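PDB 4NZS: beta-ketothiolase BktB from Ralstonia eutropha, which catalyses the condensation of acetyl-CoA with propionyl-CoA to beta-ketovaleryl-CoA, and of two acetyl-CoA molecules to acetoacetyl-CoA. Local coordinates for residues A[57-62]-A[120-125]; A[257-262]-A[354-359]. All coordinates share one frame; numbering follows the deposited sequence.

Contact 1. Residues A[57-62]-A[120-125]; sequences VVFGNV and GGAESM
Val58, Gly60 and Gly120 join strand 57-60 to strand 120-124 as parallel neighbours. The axes of these short strands approach to 4.3 Å, with their N-to-C directions 34° apart. Three backbone hydrogen bonds link them. Gly120 N gives to Val58 O at 2.9 Å, and Gly60 N gives to Gly120 O at 3.1 Å. Ala122 N then gives to Gly60 O at 2.9 Å. Phe59 CA adds a CA-H...O contact to Gly120 O. The Phe59 ring lies against the backbone of the partner strand. Gly120 CA sits over one ring face, 3.9 Å from the centroid and 8° off the normal, a CH-pi contact. Ala122 N lies at the ring edge, and Ala122 CB is 4.3 Å from Phe59 CE2. The two strands belong to the mixed central sheet of the thiolase N-terminal domain, where 57-60 lies between 88-92 and 116-124. Helix 72-79 also packs on Phe59 through Leu72 and Ala76. Glu123, still in its strand, reaches the loop that follows strand 57-60. Its CG is anti to the backbone N, and a bend at chi2 (82°) brings the carboxylate to Val62. Glu123 OE1 receives a weak hydrogen bond from Val62 N at 3.4 Å and a further one from Ile63 N.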
loop_
_atom_site.group_PDB
_atom_site.type_symbol
_atom_site.label_atom_id
_atom_site.label_comp_id
_atom_site.label_asym_id
_atom_site.label_seq_id
_atom_site.Cartn_x
_atom_site.Cartn_y
_atom_site.Cartn_z
ATOM N N VAL A 57 -7.485 -10.568 -32.894
ATOM C CA VAL A 57 -8.405 -10.223 -31.789
ATOM C C VAL A 57 -8.204 -8.820 -31.229
ATOM O O VAL A 57 -7.093 -8.373 -30.980
ATOM C CB VAL A 57 -8.277 -11.187 -30.621
ATOM C CG1 VAL A 57 -9.212 -10.785 -29.478
ATOM C CG2 VAL A 57 -8.575 -12.603 -31.096
ATOM N N VAL A 58 -9.300 -8.118 -31.020
ATOM C CA VAL A 58 -9.203 -6.844 -30.370
ATOM C C VAL A 58 -10.197 -6.732 -29.221
ATOM O O VAL A 58 -11.396 -6.943 -29.403
ATOM C CB VAL A 58 -9.390 -5.699 -31.364
ATOM C CG1 VAL A 58 -9.280 -4.363 -30.637
ATOM C CG2 VAL A 58 -8.349 -5.804 -32.493
ATOM N N PHE A 59 -9.676 -6.376 -28.044
ATOM C CA PHE A 59 -10.496 -6.124 -26.898
ATOM C C PHE A 59 -10.414 -4.671 -26.463
ATOM O O PHE A 59 -9.439 -3.962 -26.699
ATOM C CB PHE A 59 -10.119 -7.072 -25.774
ATOM C CG PHE A 59 -11.066 -8.225 -25.627
ATOM C CD1 PHE A 59 -11.007 -9.301 -26.486
ATOM C CD2 PHE A 59 -11.998 -8.246 -24.585
ATOM C CE1 PHE A 59 -11.882 -10.362 -26.342
ATOM C CE2 PHE A 59 -12.867 -9.313 -24.419
ATOM C CZ PHE A 59 -12.825 -10.363 -25.315
ATOM N N GLY A 60 -11.509 -4.222 -25.887
ATOM C CA GLY A 60 -11.605 -2.912 -25.297
ATOM C C GLY A 60 -11.650 -3.088 -23.798
ATOM O O GLY A 60 -12.376 -3.957 -23.231
ATOM N N ASN A 61 -10.836 -2.275 -23.152
ATOM C CA ASN A 61 -10.772 -2.271 -21.716
ATOM C C ASN A 61 -10.223 -0.944 -21.323
ATOM O O ASN A 61 -9.421 -0.373 -22.091
ATOM C CB ASN A 61 -9.807 -3.353 -21.262
ATOM C CG ASN A 61 -9.466 -3.226 -19.815
ATOM O OD1 ASN A 61 -10.280 -3.549 -18.956
ATOM N ND2 ASN A 61 -8.326 -2.679 -19.531
ATOM N N VAL A 62 -10.558 -0.466 -20.129
ATOM C CA VAL A 62 -9.915 0.796 -19.714
ATOM C C VAL A 62 -9.008 0.769 -18.512
ATOM O O VAL A 62 -7.925 1.386 -18.482
ATOM C CB VAL A 62 -10.945 1.900 -19.472
ATOM C CG1 VAL A 62 -10.216 3.219 -19.312
ATOM C CG2 VAL A 62 -11.900 1.979 -20.644
ATOM N N GLY A 120 -14.157 -7.803 -29.034
ATOM C CA GLY A 120 -14.802 -7.952 -27.745
ATOM C C GLY A 120 -14.411 -6.871 -26.761
ATOM O O GLY A 120 -13.797 -5.891 -27.135
ATOM N N GLY A 121 -14.845 -7.002 -25.517
ATOM C CA GLY A 121 -14.346 -6.154 -24.452
ATOM C C GLY A 121 -14.534 -6.727 -23.069
ATOM O O GLY A 121 -15.390 -7.566 -22.883
ATOM N N ALA A 122 -13.769 -6.269 -22.088
ATOM C CA ALA A 122 -14.039 -6.689 -20.716
ATOM C C ALA A 122 -13.683 -5.587 -19.732
ATOM O O ALA A 122 -12.672 -4.883 -19.910
ATOM C CB ALA A 122 -13.288 -7.978 -20.386
ATOM N N GLU A 123 -14.499 -5.467 -18.683
ATOM C CA GLU A 123 -14.329 -4.388 -17.712
ATOM C C GLU A 123 -14.839 -4.835 -16.374
ATOM O O GLU A 123 -15.978 -5.263 -16.298
ATOM C CB GLU A 123 -15.122 -3.147 -18.107
ATOM C CG GLU A 123 -14.699 -1.898 -17.362
ATOM C CD GLU A 123 -13.458 -1.275 -17.995
ATOM O OE1 GLU A 123 -12.379 -1.236 -17.336
ATOM O OE2 GLU A 123 -13.570 -0.837 -19.180
ATOM N N SER A 124 -14.006 -4.754 -15.333
ATOM C CA SER A 124 -14.355 -5.183 -13.980
ATOM C C SER A 124 -14.113 -4.067 -13.052
ATOM O O SER A 124 -13.103 -4.030 -12.388
ATOM C CB SER A 124 -13.512 -6.326 -13.470
ATOM O OG SER A 124 -14.167 -6.894 -12.327
ATOM N N MET A 125 -15.044 -3.135 -13.002
ATOM C CA MET A 125 -14.914 -2.022 -12.094
ATOM C C MET A 125 -14.831 -2.506 -10.644
ATOM O O MET A 125 -14.152 -1.934 -9.848
ATOM C CB MET A 125 -16.081 -1.032 -12.329
ATOM C CG MET A 125 -16.116 -0.535 -13.768
ATOM S SD MET A 125 -17.322 0.700 -14.142
ATOM C CE MET A 125 -16.355 2.182 -14.114
#

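Contact 2. Residues A[257-262]-A[354-359]; sequences NDAAAA and GHPIGA
The thiolase active site borders this contact, where the loop carrying His355 passes strand 257-262 and leads into helix 357-375. His355 is a predicted proton acceptor, and Cys385 is the other. The His355 side chain lies about 4 Å from that of Cys95, which by similarity forms the acyl-thioester intermediate. Pro356 is the centre of an inverse gamma turn that begins at His355. Packing and a CA-H...O contact join the segments. The Pro356 ring rests on the strand. Its CG meets Ala259 CB at 3.9 Å, and its CD meets Asn257 CB at 3.8 Å. Pro356 CA makes the CA-H...O contact, to Asn257 O at 3.2 Å. Asn257 has CG anti to its carbonyl carbon (chi1 -70°), which carries the amide group to the Gly354 backbone. Asn257 CG is 3.4 Å from Gly354 CA. Gly354 has a positive phi (138°), and its CA lies beside the Asn257 side chain. The His355 CB bond points away from the strand. Ile357 CG2 lies over the centre of one face of the imidazole. Asp258 also turns from the contact and bonds Ser126 OG through OD2. Where the loop passes into the helix, Ala359 N gives a hydrogen bond to Pro356 O at 2.7 Å. This first turn places the methyl carbon Ala359 CB against the strand, 3.4 Å from Ala259 O.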
loop_
_atom_site.group_PDB
_atom_site.type_symbol
_atom_site.label_atom_id
_atom_site.label_comp_id
_atom_site.label_asym_id
_atom_site.label_seq_id
_atom_site.Cartn_x
_atom_site.Cartn_y
_atom_site.Cartn_z
ATOM N N ASN A 257 -20.076 -1.176 -13.204
ATOM C CA ASN A 257 -20.453 -2.538 -13.454
ATOM C C ASN A 257 -19.373 -3.385 -14.057
ATOM O O ASN A 257 -18.435 -2.867 -14.630
ATOM C CB ASN A 257 -21.675 -2.506 -14.352
ATOM C CG ASN A 257 -22.907 -2.003 -13.622
ATOM O OD1 ASN A 257 -23.621 -2.777 -12.943
ATOM N ND2 ASN A 257 -23.179 -0.696 -13.751
ATOM N N ASP A 258 -19.552 -4.699 -13.962
ATOM C CA ASP A 258 -18.566 -5.668 -14.421
ATOM C C ASP A 258 -19.087 -6.456 -15.665
ATOM O O ASP A 258 -20.228 -6.926 -15.628
ATOM C CB ASP A 258 -18.278 -6.646 -13.277
ATOM C CG ASP A 258 -17.798 -5.975 -11.970
ATOM O OD1 ASP A 258 -16.889 -5.120 -11.981
ATOM O OD2 ASP A 258 -18.264 -6.401 -10.885
ATOM N N ALA A 259 -18.302 -6.611 -16.764
ATOM C CA ALA A 259 -18.736 -7.508 -17.866
ATOM C C ALA A 259 -17.778 -7.756 -18.995
ATOM O O ALA A 259 -16.729 -7.125 -19.109
ATOM C CB ALA A 259 -20.024 -7.033 -18.448
ATOM N N ALA A 260 -18.143 -8.729 -19.829
ATOM C CA ALA A 260 -17.465 -8.924 -21.118
ATOM C C ALA A 260 -18.432 -9.116 -22.296
ATOM O O ALA A 260 -19.651 -9.262 -22.136
ATOM C CB ALA A 260 -16.501 -10.110 -21.030
ATOM N N ALA A 261 -17.886 -9.122 -23.498
ATOM C CA ALA A 261 -18.697 -9.343 -24.688
ATOM C C ALA A 261 -17.838 -9.621 -25.878
ATOM O O ALA A 261 -16.832 -8.923 -26.032
ATOM C CB ALA A 261 -19.509 -8.121 -24.999
ATOM N N ALA A 262 -18.250 -10.567 -26.742
ATOM C CA ALA A 262 -17.529 -10.791 -28.014
ATOM C C ALA A 262 -18.425 -11.010 -29.229
ATOM O O ALA A 262 -19.551 -11.508 -29.138
ATOM C CB ALA A 262 -16.553 -11.950 -27.888
ATOM N N GLY A 354 -26.302 -1.694 -16.683
ATOM C CA GLY A 354 -25.060 -1.200 -16.149
ATOM C C GLY A 354 -24.115 -0.649 -17.208
ATOM O O GLY A 354 -24.431 -0.698 -18.394
ATOM N N HIS A 355 -22.979 -0.099 -16.785
ATOM C CA HIS A 355 -22.045 0.507 -17.701
ATOM C C HIS A 355 -20.602 0.101 -17.380
ATOM O O HIS A 355 -19.795 0.922 -16.953
ATOM C CB HIS A 355 -22.224 2.020 -17.690
ATOM C CG HIS A 355 -21.473 2.704 -18.783
ATOM N ND1 HIS A 355 -21.123 4.039 -18.735
ATOM C CD2 HIS A 355 -20.925 2.214 -19.920
ATOM C CE1 HIS A 355 -20.433 4.350 -19.820
ATOM N NE2 HIS A 355 -20.294 3.258 -20.552
ATOM N N PRO A 356 -20.270 -1.180 -17.641
ATOM C CA PRO A 356 -18.941 -1.724 -17.619
ATOM C C PRO A 356 -18.090 -1.098 -18.664
ATOM O O PRO A 356 -17.859 -1.669 -19.749
ATOM C CB PRO A 356 -19.161 -3.189 -17.974
ATOM C CG PRO A 356 -20.366 -3.169 -18.788
ATOM C CD PRO A 356 -21.235 -2.183 -18.088
ATOM N N ILE A 357 -17.632 0.087 -18.344
ATOM C CA ILE A 357 -17.224 1.016 -19.410
ATOM C C ILE A 357 -16.576 0.419 -20.671
ATOM O O ILE A 357 -17.025 0.643 -21.780
ATOM C CB ILE A 357 -16.348 2.153 -18.855
ATOM C CG1 ILE A 357 -15.157 1.588 -18.114
ATOM C CG2 ILE A 357 -17.171 3.031 -17.897
ATOM C CD1 ILE A 357 -14.466 2.613 -17.255
ATOM N N GLY A 358 -15.530 -0.368 -20.523
ATOM C CA GLY A 358 -14.753 -0.782 -21.709
ATOM C C GLY A 358 -15.369 -1.948 -22.453
ATOM O O GLY A 358 -14.921 -2.292 -23.537
ATOM N N ALA A 359 -16.362 -2.583 -21.854
ATOM C CA ALA A 359 -17.045 -3.656 -22.500
ATOM C C ALA A 359 -18.304 -3.122 -23.154
ATOM O O ALA A 359 -18.797 -3.651 -24.149
ATOM C CB ALA A 359 -17.393 -4.760 -21.483
#

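How the contacts relate
Contact 1 closes first along the chain, when strand 116-124 returns beside strand 57-60 after a connection that includes strand 88-92 and helix 97-110. Contact 2 closes later, when the loop 354-356 and the start of helix 357-375 reach strand 257-267. The two contacts follow in series and neither nests in nor crosses the other. Strands 116-124 and 257-267 are antiparallel neighbours in one sheet, with probable hydrogen bonds from Ala259 N to Glu123 O and from Gly121 N to Ala261 O. Contact 1 thus joins parts of the N-terminal family region, while contact 2 ties that region to the C-terminal one.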